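PDB 4WCJ: polysaccharide deacetylase from Ammonifex degensii, which probably removes N-acetyl groups from poly-beta-1,6-N-acetyl-D-glucosamine, as a zinc-binding member of carbohydrate esterase family 4. Local coordinates for residues 102-107 and 117-122; 141-146 and 195-200; 38-43 and 254-259; 123-128 and 191-196. One frame throughout, in Å; residues are numbered along the deposited sequence.

Contact 1. Residues 102-107 and 117-122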
loop_
_atom_site.group_PDB
_atom_site.type_symbol
_atom_site.label_atom_id
_atom_site.label_comp_id
_atom_site.label_asym_id
_atom_site.label_seq_id
_atom_site.Cartn_x
_atom_site.Cartn_y
_atom_site.Cartn_z
ATOM N N LEU A 102 -0.429 -2.638 -14.130
ATOM C CA LEU A 102 -1.002 -3.855 -14.694
ATOM C C LEU A 102 -0.301 -5.111 -14.185
ATOM O O LEU A 102 -0.919 -6.167 -14.071
ATOM C CB LEU A 102 -0.939 -3.809 -16.223
ATOM C CG LEU A 102 -1.483 -5.030 -16.963
ATOM C CD1 LEU A 102 -2.932 -5.310 -16.554
ATOM C CD2 LEU A 102 -1.361 -4.849 -18.468
ATOM N N SER A 103 0.989 -5.000 -13.875
ATOM C CA SER A 103 1.736 -6.176 -13.439
ATOM C C SER A 103 1.222 -6.709 -12.111
ATOM O O SER A 103 1.431 -7.872 -11.805
ATOM C CB SER A 103 3.239 -5.884 -13.323
ATOM O OG SER A 103 3.504 -4.968 -12.268
ATOM N N VAL A 104 0.572 -5.864 -11.303
ATOM C CA VAL A 104 -0.043 -6.385 -10.081
ATOM C C VAL A 104 -1.098 -7.436 -10.446
ATOM O O VAL A 104 -1.202 -8.475 -9.795
ATOM C CB VAL A 104 -0.669 -5.258 -9.221
ATOM C CG1 VAL A 104 -1.313 -5.835 -7.951
ATOM C CG2 VAL A 104 0.394 -4.238 -8.853
ATOM N N TYR A 105 -1.878 -7.180 -11.496
ATOM C CA TYR A 105 -2.860 -8.151 -11.965
ATOM C C TYR A 105 -2.214 -9.323 -12.698
ATOM O O TYR A 105 -2.504 -10.483 -12.409
ATOM C CB TYR A 105 -3.880 -7.480 -12.885
ATOM C CG TYR A 105 -4.876 -8.432 -13.500
ATOM C CD1 TYR A 105 -5.953 -8.916 -12.766
ATOM C CD2 TYR A 105 -4.742 -8.848 -14.819
ATOM C CE1 TYR A 105 -6.866 -9.795 -13.335
ATOM C CE2 TYR A 105 -5.651 -9.721 -15.396
ATOM C CZ TYR A 105 -6.712 -10.188 -14.651
ATOM O OH TYR A 105 -7.607 -11.058 -15.229
ATOM N N ARG A 106 -1.340 -9.008 -13.648
ATOM C CA ARG A 106 -0.803 -10.017 -14.560
ATOM C C ARG A 106 0.208 -10.954 -13.898
ATOM O O ARG A 106 0.259 -12.148 -14.220
ATOM C CB ARG A 106 -0.173 -9.334 -15.775
ATOM C CG ARG A 106 0.307 -10.287 -16.858
ATOM C CD ARG A 106 0.702 -9.541 -18.128
ATOM N NE ARG A 106 -0.431 -8.835 -18.726
ATOM C CZ ARG A 106 -0.399 -8.252 -19.920
ATOM N NH1 ARG A 106 -1.475 -7.634 -20.392
ATOM N NH2 ARG A 106 0.709 -8.290 -20.647
ATOM N N HIS A 107 0.978 -10.433 -12.949
ATOM C CA HIS A 107 2.081 -11.192 -12.374
ATOM C C HIS A 107 2.023 -11.367 -10.856
ATOM O O HIS A 107 2.306 -12.448 -10.355
ATOM C CB HIS A 107 3.409 -10.536 -12.755
ATOM C CG HIS A 107 3.646 -10.457 -14.232
ATOM N ND1 HIS A 107 3.528 -11.551 -15.067
ATOM C CD2 HIS A 107 4.014 -9.421 -15.024
ATOM C CE1 HIS A 107 3.805 -11.190 -16.306
ATOM N NE2 HIS A 107 4.105 -9.902 -16.308
ATOM N N ILE A 117 -2.545 -15.241 -0.102
ATOM C CA ILE A 117 -2.026 -14.097 0.638
ATOM C C ILE A 117 -2.811 -12.828 0.312
ATOM O O ILE A 117 -2.854 -12.379 -0.842
ATOM C CB ILE A 117 -0.526 -13.878 0.342
ATOM C CG1 ILE A 117 0.293 -15.039 0.912
ATOM C CG2 ILE A 117 -0.047 -12.552 0.926
ATOM C CD1 ILE A 117 1.725 -15.074 0.436
ATOM N N PRO A 118 -3.426 -12.234 1.336
ATOM C CA PRO A 118 -4.148 -10.971 1.171
ATOM C C PRO A 118 -3.190 -9.836 0.821
ATOM O O PRO A 118 -1.991 -9.944 1.075
ATOM C CB PRO A 118 -4.777 -10.729 2.548
ATOM C CG PRO A 118 -4.428 -11.929 3.390
ATOM C CD PRO A 118 -3.267 -12.597 2.751
ATOM N N PHE A 119 -3.710 -8.764 0.239
ATOM C CA PHE A 119 -2.886 -7.592 -0.005
ATOM C C PHE A 119 -3.735 -6.335 -0.134
ATOM O O PHE A 119 -4.916 -6.393 -0.475
ATOM C CB PHE A 119 -2.004 -7.792 -1.252
ATOM C CG PHE A 119 -2.774 -8.011 -2.535
ATOM C CD1 PHE A 119 -3.437 -9.207 -2.776
ATOM C CD2 PHE A 119 -2.794 -7.030 -3.517
ATOM C CE1 PHE A 119 -4.132 -9.406 -3.952
ATOM C CE2 PHE A 119 -3.482 -7.227 -4.699
ATOM C CZ PHE A 119 -4.144 -8.417 -4.920
ATOM N N LEU A 120 -3.128 -5.193 0.169
ATOM C CA LEU A 120 -3.790 -3.911 0.019
ATOM C C LEU A 120 -3.236 -3.231 -1.234
ATOM O O LEU A 120 -2.026 -3.047 -1.364
ATOM C CB LEU A 120 -3.571 -3.032 1.258
ATOM C CG LEU A 120 -4.749 -2.190 1.769
ATOM C CD1 LEU A 120 -4.397 -1.458 3.077
ATOM C CD2 LEU A 120 -5.245 -1.219 0.717
ATOM N N PHE A 121 -4.124 -2.857 -2.146
ATOM C CA PHE A 121 -3.743 -2.244 -3.418
ATOM C C PHE A 121 -4.150 -0.775 -3.414
ATOM O O PHE A 121 -5.346 -0.470 -3.562
ATOM C CB PHE A 121 -4.430 -2.988 -4.568
ATOM C CG PHE A 121 -3.811 -2.761 -5.930
ATOM C CD1 PHE A 121 -2.583 -2.120 -6.077
ATOM C CD2 PHE A 121 -4.494 -3.177 -7.075
ATOM C CE1 PHE A 121 -2.033 -1.925 -7.345
ATOM C CE2 PHE A 121 -3.948 -2.971 -8.339
ATOM C CZ PHE A 121 -2.724 -2.361 -8.471
ATOM N N PHE A 122 -3.176 0.118 -3.243
ATOM C CA PHE A 122 -3.443 1.551 -3.242
ATOM C C PHE A 122 -3.417 2.092 -4.666
ATOM O O PHE A 122 -2.352 2.213 -5.252
ATOM C CB PHE A 122 -2.407 2.292 -2.393
ATOM C CG PHE A 122 -2.426 1.924 -0.929
ATOM C CD1 PHE A 122 -3.338 2.514 -0.062
ATOM C CD2 PHE A 122 -1.515 1.010 -0.412
ATOM C CE1 PHE A 122 -3.333 2.193 1.289
ATOM C CE2 PHE A 122 -1.515 0.684 0.939
ATOM C CZ PHE A 122 -2.423 1.278 1.786
#
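V104 of helix 102-114 presses its isopropyl group onto the outer end of the F121 ring, in strand 119-123. V104 CG1 stands over one face of that ring, 3.9 Å from its centroid and 15° off the normal, a CH-pi contact. The fit is closest where V104 CB meets F121 CZ at 3.6 Å, with V104 CG2 resting 3.7 Å from F121 CE1. F121 CG lies anti to the backbone N (chi1 -162°), which sends the ring out from the strand, and the valine lies over its face near CZ. F119, two residues earlier, adds a looser touch, its oblique ring bringing CE2 to 4.1 Å from V104 CG1. F97 of strand 91-99 and M146 of helix 140-148 close round this buried patch. R106 marks the solvent side of the helix, whereas Y105 turns toward helix 140-148, where its OH hydrogen-bonds E145. Replacing F121 by an alanine would probably take the ring from beneath V104 and open a gap there. Within this beta-alpha-beta unit of strands 91-99 and 119-123, helix and strand are joined by dispersion and CH-pi contact between apolar groups, without polar bonds.

Contact 2. Residues 141-146 and 195-200; sequences EQIKEM and EHLGLK
The imidazole of H196, whose backbone and CB meet K144, is stacked against the W140 ring. C192 SG lies at its edge, in the ring plane, and H196 ND1 makes a weak hydrogen bond to C192 O, one helical turn back. K144 does not use this ring: it comes in alongside the backbone, with its CE 3.3 Å from H196 O, a carbon-oxygen approach. K144 NZ, 3.8 Å from H196 O, is not hydrogen-bonded to it. K144 NZ and H196 NE2 are 5.8 Å apart, so any charge on the imidazole would probably be felt only at a distance. The apolar part of the contact gathers on one methyl: L197 CD2 lies 4.0 Å from K144 CG and 4.1 Å from I143 CG2, filling the angle between the two side chains. L197 CG is anti to the carbonyl carbon (chi1 -54°), and the CD2 branch is the one that meets I143 and K144. I143 meets the leucine at about a right angle, and both also touch V154 of strand 152-156, while K144 stays on the solvent side. G198, with positive phi, follows the end of helix 179-197 just past the contact. The C-terminal end of helix 179-197 thus meets helix 140-148 on the outside of the strands, which fits the beta-alpha barrel of the polysaccharide deacetylase (NodB-type) domain.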
loop_
_atom_site.group_PDB
_atom_site.type_symbol
_atom_site.label_atom_id
_atom_site.label_comp_id
_atom_site.label_asym_id
_atom_site.label_seq_id
_atom_site.Cartn_x
_atom_site.Cartn_y
_atom_site.Cartn_z
ATOM N N GLU A 141 -12.114 -3.608 -14.481
ATOM C CA GLU A 141 -12.515 -5.018 -14.520
ATOM C C GLU A 141 -11.486 -5.879 -13.808
ATOM O O GLU A 141 -11.824 -6.811 -13.085
ATOM C CB GLU A 141 -12.681 -5.512 -15.956
ATOM C CG GLU A 141 -13.819 -4.886 -16.709
ATOM C CD GLU A 141 -14.089 -5.592 -18.023
ATOM O OE1 GLU A 141 -15.173 -5.369 -18.604
ATOM O OE2 GLU A 141 -13.218 -6.373 -18.470
ATOM N N GLN A 142 -10.217 -5.554 -14.019
ATOM C CA GLN A 142 -9.141 -6.338 -13.448
ATOM C C GLN A 142 -9.042 -6.141 -11.941
ATOM O O GLN A 142 -8.836 -7.098 -11.203
ATOM C CB GLN A 142 -7.822 -5.993 -14.140
ATOM C CG GLN A 142 -7.684 -6.653 -15.516
ATOM C CD GLN A 142 -6.618 -6.003 -16.379
ATOM O OE1 GLN A 142 -6.223 -4.857 -16.141
ATOM N NE2 GLN A 142 -6.150 -6.732 -17.391
ATOM N N ILE A 143 -9.217 -4.905 -11.480
ATOM C CA ILE A 143 -9.248 -4.632 -10.041
ATOM C C ILE A 143 -10.439 -5.353 -9.388
ATOM O O ILE A 143 -10.294 -6.008 -8.341
ATOM C CB ILE A 143 -9.326 -3.122 -9.780
ATOM C CG1 ILE A 143 -7.988 -2.463 -10.132
ATOM C CG2 ILE A 143 -9.695 -2.840 -8.320
ATOM C CD1 ILE A 143 -8.058 -0.969 -10.249
ATOM N N LYS A 144 -11.603 -5.255 -10.026
ATOM C CA LYS A 144 -12.802 -5.921 -9.538
ATOM C C LYS A 144 -12.601 -7.424 -9.406
ATOM O O LYS A 144 -13.063 -8.027 -8.435
ATOM C CB LYS A 144 -13.995 -5.627 -10.452
ATOM C CG LYS A 144 -14.549 -4.217 -10.303
ATOM C CD LYS A 144 -15.583 -3.900 -11.361
ATOM C CE LYS A 144 -16.035 -2.450 -11.270
ATOM N NZ LYS A 144 -17.125 -2.131 -12.228
ATOM N N GLU A 145 -11.918 -8.029 -10.371
ATOM C CA GLU A 145 -11.698 -9.474 -10.335
ATOM C C GLU A 145 -10.816 -9.832 -9.136
ATOM O O GLU A 145 -11.029 -10.843 -8.461
ATOM C CB GLU A 145 -11.067 -9.956 -11.643
ATOM C CG GLU A 145 -10.568 -11.384 -11.597
ATOM C CD GLU A 145 -9.902 -11.823 -12.890
ATOM O OE1 GLU A 145 -9.324 -12.931 -12.901
ATOM O OE2 GLU A 145 -9.959 -11.072 -13.892
ATOM N N MET A 146 -9.828 -8.993 -8.855
ATOM C CA MET A 146 -8.962 -9.250 -7.715
ATOM C C MET A 146 -9.696 -9.061 -6.394
ATOM O O MET A 146 -9.507 -9.840 -5.459
ATOM C CB MET A 146 -7.723 -8.361 -7.780
ATOM C CG MET A 146 -6.792 -8.772 -8.907
ATOM S SD MET A 146 -5.196 -7.918 -8.856
ATOM C CE MET A 146 -5.731 -6.236 -9.216
ATOM N N GLU A 195 -18.088 4.260 -6.287
ATOM C CA GLU A 195 -18.870 4.030 -7.496
ATOM C C GLU A 195 -18.496 2.713 -8.178
ATOM O O GLU A 195 -19.366 1.976 -8.632
ATOM C CB GLU A 195 -18.690 5.173 -8.487
ATOM C CG GLU A 195 -19.444 4.951 -9.785
ATOM C CD GLU A 195 -19.030 5.914 -10.878
ATOM O OE1 GLU A 195 -18.202 6.811 -10.604
ATOM O OE2 GLU A 195 -19.527 5.767 -12.014
ATOM N N HIS A 196 -17.203 2.423 -8.251
ATOM C CA HIS A 196 -16.754 1.222 -8.939
ATOM C C HIS A 196 -16.858 -0.031 -8.073
ATOM O O HIS A 196 -17.306 -1.079 -8.540
ATOM C CB HIS A 196 -15.309 1.386 -9.428
ATOM C CG HIS A 196 -15.165 2.299 -10.608
ATOM N ND1 HIS A 196 -14.510 3.509 -10.540
ATOM C CD2 HIS A 196 -15.578 2.170 -11.891
ATOM C CE1 HIS A 196 -14.531 4.091 -11.727
ATOM N NE2 HIS A 196 -15.177 3.299 -12.564
ATOM N N LEU A 197 -16.437 0.068 -6.820
ATOM C CA LEU A 197 -16.294 -1.109 -5.969
ATOM C C LEU A 197 -17.425 -1.278 -4.950
ATOM O O LEU A 197 -17.533 -2.327 -4.313
ATOM C CB LEU A 197 -14.949 -1.057 -5.242
ATOM C CG LEU A 197 -13.708 -0.890 -6.132
ATOM C CD1 LEU A 197 -12.460 -0.723 -5.265
ATOM C CD2 LEU A 197 -13.535 -2.042 -7.145
ATOM N N GLY A 198 -18.252 -0.246 -4.792
ATOM C CA GLY A 198 -19.379 -0.291 -3.870
ATOM C C GLY A 198 -18.971 -0.348 -2.408
ATOM O O GLY A 198 -19.744 -0.793 -1.559
ATOM N N LEU A 199 -17.754 0.097 -2.118
ATOM C CA LEU A 199 -17.207 0.023 -0.764
ATOM C C LEU A 199 -16.689 1.375 -0.295
ATOM O O LEU A 199 -16.115 2.137 -1.077
ATOM C CB LEU A 199 -16.068 -1.002 -0.696
ATOM C CG LEU A 199 -16.362 -2.449 -1.099
ATOM C CD1 LEU A 199 -15.060 -3.240 -1.178
ATOM C CD2 LEU A 199 -17.330 -3.096 -0.120
ATOM N N LYS A 200 -16.890 1.671 0.988
ATOM C CA LYS A 200 -16.243 2.830 1.594
ATOM C C LYS A 200 -14.744 2.564 1.703
ATOM O O LYS A 200 -14.325 1.460 2.042
ATOM C CB LYS A 200 -16.838 3.133 2.972
#

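Contact 3. Residues 38-43 and 254-259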
loop_
_atom_site.group_PDB
_atom_site.type_symbol
_atom_site.label_atom_id
_atom_site.label_comp_id
_atom_site.label_asym_id
_atom_site.label_seq_id
_atom_site.Cartn_x
_atom_site.Cartn_y
_atom_site.Cartn_z
ATOM N N VAL A 38 5.076 -5.616 10.207
ATOM C CA VAL A 38 5.811 -4.958 9.130
ATOM C C VAL A 38 4.942 -4.933 7.879
ATOM O O VAL A 38 4.321 -5.932 7.526
ATOM C CB VAL A 38 7.167 -5.655 8.843
ATOM C CG1 VAL A 38 7.694 -5.294 7.460
ATOM C CG2 VAL A 38 8.178 -5.297 9.922
ATOM N N VAL A 39 4.873 -3.777 7.230
ATOM C CA VAL A 39 4.044 -3.626 6.047
ATOM C C VAL A 39 4.932 -3.371 4.833
ATOM O O VAL A 39 5.674 -2.392 4.797
ATOM C CB VAL A 39 3.024 -2.480 6.225
ATOM C CG1 VAL A 39 2.112 -2.384 5.022
ATOM C CG2 VAL A 39 2.190 -2.711 7.481
ATOM N N LEU A 40 4.867 -4.264 3.846
ATOM C CA LEU A 40 5.725 -4.147 2.667
ATOM C C LEU A 40 5.058 -3.309 1.587
ATOM O O LEU A 40 3.853 -3.419 1.365
ATOM C CB LEU A 40 6.072 -5.530 2.113
ATOM C CG LEU A 40 6.623 -6.545 3.115
ATOM C CD1 LEU A 40 6.875 -7.891 2.442
ATOM C CD2 LEU A 40 7.879 -6.028 3.776
ATOM N N CYS A 41 5.843 -2.456 0.938
ATOM C CA CYS A 41 5.361 -1.662 -0.180
ATOM C C CYS A 41 6.070 -2.063 -1.471
ATOM O O CYS A 41 7.268 -1.813 -1.647
ATOM C CB CYS A 41 5.553 -0.167 0.079
ATOM S SG CYS A 41 5.087 0.877 -1.325
ATOM N N TYR A 42 5.312 -2.698 -2.360
ATOM C CA TYR A 42 5.755 -3.042 -3.709
ATOM C C TYR A 42 5.101 -2.109 -4.728
ATOM O O TYR A 42 4.130 -1.413 -4.410
ATOM C CB TYR A 42 5.402 -4.491 -4.058
ATOM C CG TYR A 42 6.053 -5.567 -3.222
ATOM C CD1 TYR A 42 7.300 -6.084 -3.568
ATOM C CD2 TYR A 42 5.410 -6.095 -2.109
ATOM C CE1 TYR A 42 7.895 -7.085 -2.816
ATOM C CE2 TYR A 42 6.000 -7.092 -1.346
ATOM C CZ TYR A 42 7.239 -7.586 -1.709
ATOM O OH TYR A 42 7.829 -8.578 -0.960
ATOM N N HIS A 43 5.642 -2.072 -5.943
ATOM C CA HIS A 43 5.028 -1.311 -7.028
ATOM C C HIS A 43 4.751 -2.203 -8.226
ATOM O O HIS A 43 3.599 -2.466 -8.578
ATOM C CB HIS A 43 5.923 -0.141 -7.446
ATOM C CG HIS A 43 5.912 0.992 -6.471
ATOM N ND1 HIS A 43 6.723 1.024 -5.359
ATOM C CD2 HIS A 43 5.174 2.127 -6.434
ATOM C CE1 HIS A 43 6.487 2.133 -4.678
ATOM N NE2 HIS A 43 5.554 2.820 -5.310
ATOM N N PRO A 254 17.078 -7.689 2.621
ATOM C CA PRO A 254 17.860 -8.393 3.649
ATOM C C PRO A 254 17.443 -8.046 5.078
ATOM O O PRO A 254 17.457 -8.917 5.947
ATOM C CB PRO A 254 19.292 -7.921 3.376
ATOM C CG PRO A 254 19.312 -7.664 1.913
ATOM C CD PRO A 254 17.952 -7.110 1.583
ATOM N N GLN A 255 17.056 -6.795 5.301
ATOM C CA GLN A 255 16.658 -6.330 6.626
ATOM C C GLN A 255 15.340 -6.939 7.069
ATOM O O GLN A 255 15.165 -7.272 8.240
ATOM C CB GLN A 255 16.548 -4.808 6.641
ATOM C CG GLN A 255 17.768 -4.111 6.070
ATOM C CD GLN A 255 19.038 -4.482 6.804
ATOM O OE1 GLN A 255 19.008 -4.845 7.982
ATOM N NE2 GLN A 255 20.167 -4.394 6.109
ATOM N N VAL A 256 14.410 -7.060 6.130
ATOM C CA VAL A 256 13.120 -7.671 6.419
ATOM C C VAL A 256 13.322 -9.159 6.674
ATOM O O VAL A 256 12.787 -9.712 7.637
ATOM C CB VAL A 256 12.117 -7.456 5.270
ATOM C CG1 VAL A 256 10.851 -8.292 5.487
ATOM C CG2 VAL A 256 11.772 -5.977 5.141
ATOM N N ALA A 257 14.132 -9.790 5.825
ATOM C CA ALA A 257 14.410 -11.221 5.920
ATOM C C ALA A 257 15.112 -11.563 7.221
ATOM O O ALA A 257 14.802 -12.571 7.855
ATOM C CB ALA A 257 15.244 -11.684 4.732
ATOM N N ALA A 258 16.064 -10.724 7.616
ATOM C CA ALA A 258 16.780 -10.918 8.870
ATOM C C ALA A 258 15.839 -10.759 10.056
ATOM O O ALA A 258 15.899 -11.522 11.019
ATOM C CB ALA A 258 17.938 -9.942 8.977
ATOM N N TRP A 259 14.974 -9.753 9.974
ATOM C CA TRP A 259 13.970 -9.503 10.999
ATOM C C TRP A 259 13.016 -10.683 11.132
ATOM O O TRP A 259 12.614 -11.045 12.239
ATOM C CB TRP A 259 13.192 -8.230 10.674
ATOM C CG TRP A 259 11.932 -8.077 11.452
ATOM C CD1 TRP A 259 11.812 -7.644 12.737
ATOM C CD2 TRP A 259 10.599 -8.346 10.992
ATOM N NE1 TRP A 259 10.490 -7.630 13.112
ATOM C CE2 TRP A 259 9.724 -8.054 12.057
ATOM C CE3 TRP A 259 10.063 -8.804 9.782
ATOM C CZ2 TRP A 259 8.340 -8.204 11.950
ATOM C CZ3 TRP A 259 8.685 -8.958 9.678
ATOM C CH2 TRP A 259 7.841 -8.660 10.756
#
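W259, which faces V38 across the contact, is tethered at its polar end by a hydrogen bond from indole NE1 to the backbone O of G34, which probably helps fix the indole's rotation. K91 meets the same residue twice, through a hydrogen bond from its NZ to W259 O and a cation-pi contact with the indole. V256 O lies in the ring plane at an edge. V38 sits over one face: its CG2 is 3.5 Å from the centroid of the six-membered ring of W259 and 13° off its normal. V38 CB also reaches W259 CH2, at 3.6 Å. W259 CG is anti to the backbone N (chi1 165°), which carries the indole off the helix toward the strand. About one turn earlier, L40 CD2 nestles between the two methyls of V256, 4.1 Å from CG1 and from CG2. An alanine at W259 is likely to leave V38 without the aromatic face beneath its methyl and G34 O without its indole donor. Helix 253-261 follows strand 242-247, the parallel neighbour of strand 36-42, and packs against the outside of the latter. A helix from the C-terminal end of the chain thus covers a strand from the N-terminal end, as where a beta-alpha barrel brings its two ends together.

Contact 4. Residues 123-128 and 191-196; sequences VIAGQV and ACLKEH
V123 CG2 and L193 CD2 meet at 4.0 Å, methyl against methyl, as the closest touch between the end of strand 119-123 with the loop after it and helix 179-197. The CB of A125 settles more lightly between two helix residues, 4.4 Å from C192 SG and 4.4 Å from L193 CD2. L193 CD2 is therefore shared by V123 and A125. V123 brings CG2 to the helix by placing it between its own backbone N and carbonyl carbon, with CG1 anti to that carbon (chi1 -55°). L193 CG is anti to the carbonyl carbon (chi1 -72°), and its CD2 branch reaches the loop. The alanine carries only a methyl, and the backbones come near: CA of A125 is 7.0 Å from CA of C192.

The next shell fixes both sides. V154 and L156 of strand 152-156 underlie L193, V154 also touches V123, and L156 touches A125, while W140 covers C192 and L193 from helix 140-148. The loop backbone is bonded to its surroundings, V123 to G155 and H157, I124 to D99, and A125 to T158. Within the loop, Q127 N bonds to I124 O at 2.8 Å; the side-chain amide of Q127 reaches D160. The side chain of I124 touches H157 and H162. D99, H157 and H162 bind the zinc ion, about 10 Å from the V123 side chain at the nearest atoms, so the contact lies close behind the metal site, with I124 next to the ligands. Loops leave the strand ends to frame a metal site, backed by outer helices, as in family 4 carbohydrate esterases.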
loop_
_atom_site.group_PDB
_atom_site.type_symbol
_atom_site.label_atom_id
_atom_site.label_comp_id
_atom_site.label_asym_id
_atom_site.label_seq_id
_atom_site.Cartn_x
_atom_site.Cartn_y
_atom_site.Cartn_z
ATOM N N VAL A 123 -4.574 2.427 -5.221
ATOM C CA VAL A 123 -4.607 2.868 -6.606
ATOM C C VAL A 123 -4.784 4.376 -6.782
ATOM O O VAL A 123 -5.445 5.046 -5.986
ATOM C CB VAL A 123 -5.713 2.129 -7.390
ATOM C CG1 VAL A 123 -5.525 0.615 -7.255
ATOM C CG2 VAL A 123 -7.125 2.512 -6.911
ATOM N N ILE A 124 -4.143 4.894 -7.819
ATOM C CA ILE A 124 -4.366 6.250 -8.295
ATOM C C ILE A 124 -5.660 6.204 -9.089
ATOM O O ILE A 124 -5.667 5.857 -10.272
ATOM C CB ILE A 124 -3.226 6.757 -9.170
ATOM C CG1 ILE A 124 -1.885 6.548 -8.465
ATOM C CG2 ILE A 124 -3.439 8.225 -9.487
ATOM C CD1 ILE A 124 -0.709 6.705 -9.368
ATOM N N ALA A 125 -6.770 6.522 -8.427
ATOM C CA ALA A 125 -8.081 6.168 -8.968
ATOM C C ALA A 125 -8.345 6.800 -10.324
ATOM O O ALA A 125 -9.023 6.203 -11.156
ATOM C CB ALA A 125 -9.196 6.548 -7.968
ATOM N N GLY A 126 -7.801 7.994 -10.556
ATOM C CA GLY A 126 -7.992 8.687 -11.815
ATOM C C GLY A 126 -7.113 8.203 -12.960
ATOM O O GLY A 126 -7.292 8.630 -14.100
ATOM N N GLN A 127 -6.164 7.318 -12.662
ATOM C CA GLN A 127 -5.266 6.782 -13.695
ATOM C C GLN A 127 -5.558 5.317 -14.001
ATOM O O GLN A 127 -4.937 4.723 -14.884
ATOM C CB GLN A 127 -3.795 6.940 -13.282
ATOM C CG GLN A 127 -3.313 8.375 -13.212
ATOM C CD GLN A 127 -3.417 9.089 -14.547
ATOM O OE1 GLN A 127 -3.342 8.460 -15.612
ATOM N NE2 GLN A 127 -3.575 10.411 -14.502
ATOM N N VAL A 128 -6.495 4.726 -13.268
ATOM C CA VAL A 128 -6.912 3.355 -13.559
ATOM C C VAL A 128 -7.464 3.234 -14.983
ATOM O O VAL A 128 -8.241 4.078 -15.439
ATOM C CB VAL A 128 -7.961 2.879 -12.536
ATOM C CG1 VAL A 128 -8.622 1.576 -12.982
ATOM C CG2 VAL A 128 -7.300 2.718 -11.183
ATOM N N ALA A 191 -15.124 8.838 -3.724
ATOM C CA ALA A 191 -16.392 8.726 -4.445
ATOM C C ALA A 191 -16.232 7.758 -5.612
ATOM O O ALA A 191 -17.096 6.913 -5.864
ATOM C CB ALA A 191 -16.852 10.083 -4.949
ATOM N N CYS A 192 -15.111 7.887 -6.311
ATOM C CA CYS A 192 -14.842 7.073 -7.482
ATOM C C CYS A 192 -14.702 5.595 -7.115
ATOM O O CYS A 192 -15.259 4.726 -7.792
ATOM C CB CYS A 192 -13.584 7.571 -8.193
ATOM S SG CYS A 192 -13.197 6.650 -9.681
ATOM N N LEU A 193 -13.975 5.308 -6.039
ATOM C CA LEU A 193 -13.806 3.923 -5.592
ATOM C C LEU A 193 -15.135 3.348 -5.118
ATOM O O LEU A 193 -15.414 2.166 -5.306
ATOM C CB LEU A 193 -12.768 3.836 -4.469
ATOM C CG LEU A 193 -11.324 4.051 -4.904
ATOM C CD1 LEU A 193 -10.390 3.994 -3.700
ATOM C CD2 LEU A 193 -10.948 3.024 -5.943
ATOM N N LYS A 194 -15.953 4.192 -4.498
ATOM C CA LYS A 194 -17.271 3.763 -4.053
ATOM C C LYS A 194 -18.135 3.414 -5.261
ATOM O O LYS A 194 -18.820 2.393 -5.267
ATOM C CB LYS A 194 -17.949 4.846 -3.207
ATOM C CG LYS A 194 -19.305 4.437 -2.646
ATOM C CD LYS A 194 -19.149 3.540 -1.434
ATOM C CE LYS A 194 -20.503 3.087 -0.902
ATOM N NZ LYS A 194 -21.478 4.213 -0.795
ATOM N N GLU A 195 -18.088 4.260 -6.287
ATOM C CA GLU A 195 -18.870 4.030 -7.496
ATOM C C GLU A 195 -18.496 2.713 -8.178
ATOM O O GLU A 195 -19.366 1.976 -8.632
ATOM C CB GLU A 195 -18.690 5.173 -8.487
ATOM C CG GLU A 195 -19.444 4.951 -9.785
ATOM C CD GLU A 195 -19.030 5.914 -10.878
ATOM O OE1 GLU A 195 -18.202 6.811 -10.604
ATOM O OE2 GLU A 195 -19.527 5.767 -12.014
ATOM N N HIS A 196 -17.203 2.423 -8.251
ATOM C CA HIS A 196 -16.754 1.222 -8.939
ATOM C C HIS A 196 -16.858 -0.031 -8.073
ATOM O O HIS A 196 -17.306 -1.079 -8.540
ATOM C CB HIS A 196 -15.309 1.386 -9.428
ATOM C CG HIS A 196 -15.165 2.299 -10.608
ATOM N ND1 HIS A 196 -14.510 3.509 -10.540
ATOM C CD2 HIS A 196 -15.578 2.170 -11.891
ATOM C CE1 HIS A 196 -14.531 4.091 -11.727
ATOM N NE2 HIS A 196 -15.177 3.299 -12.564
#

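Along the chain, contact 3 encloses the others, pairing an early strand with the last helix; contact 1 closes first, then contact 4 opens at 123 and contact 2 at 141, both ending on helix 179-197 and sharing E195 and H196. Centre to centre, contacts 2 and 4 are 9 Å apart, and they touch where I143 CD1 meets V128 CG1. Contact 1 lies 13 Å from contact 2 and 16 Å from contacts 3 and 4, centre to centre, on the same sheet as contact 3. Contact 3 is 27 Å, again between centres, from contacts 2 and 4, across the chain's centre. Contacts 1 and 3 join a helix to the sheet and contact 4 joins one to a strand end and its loop, while contact 2 joins two outer helices.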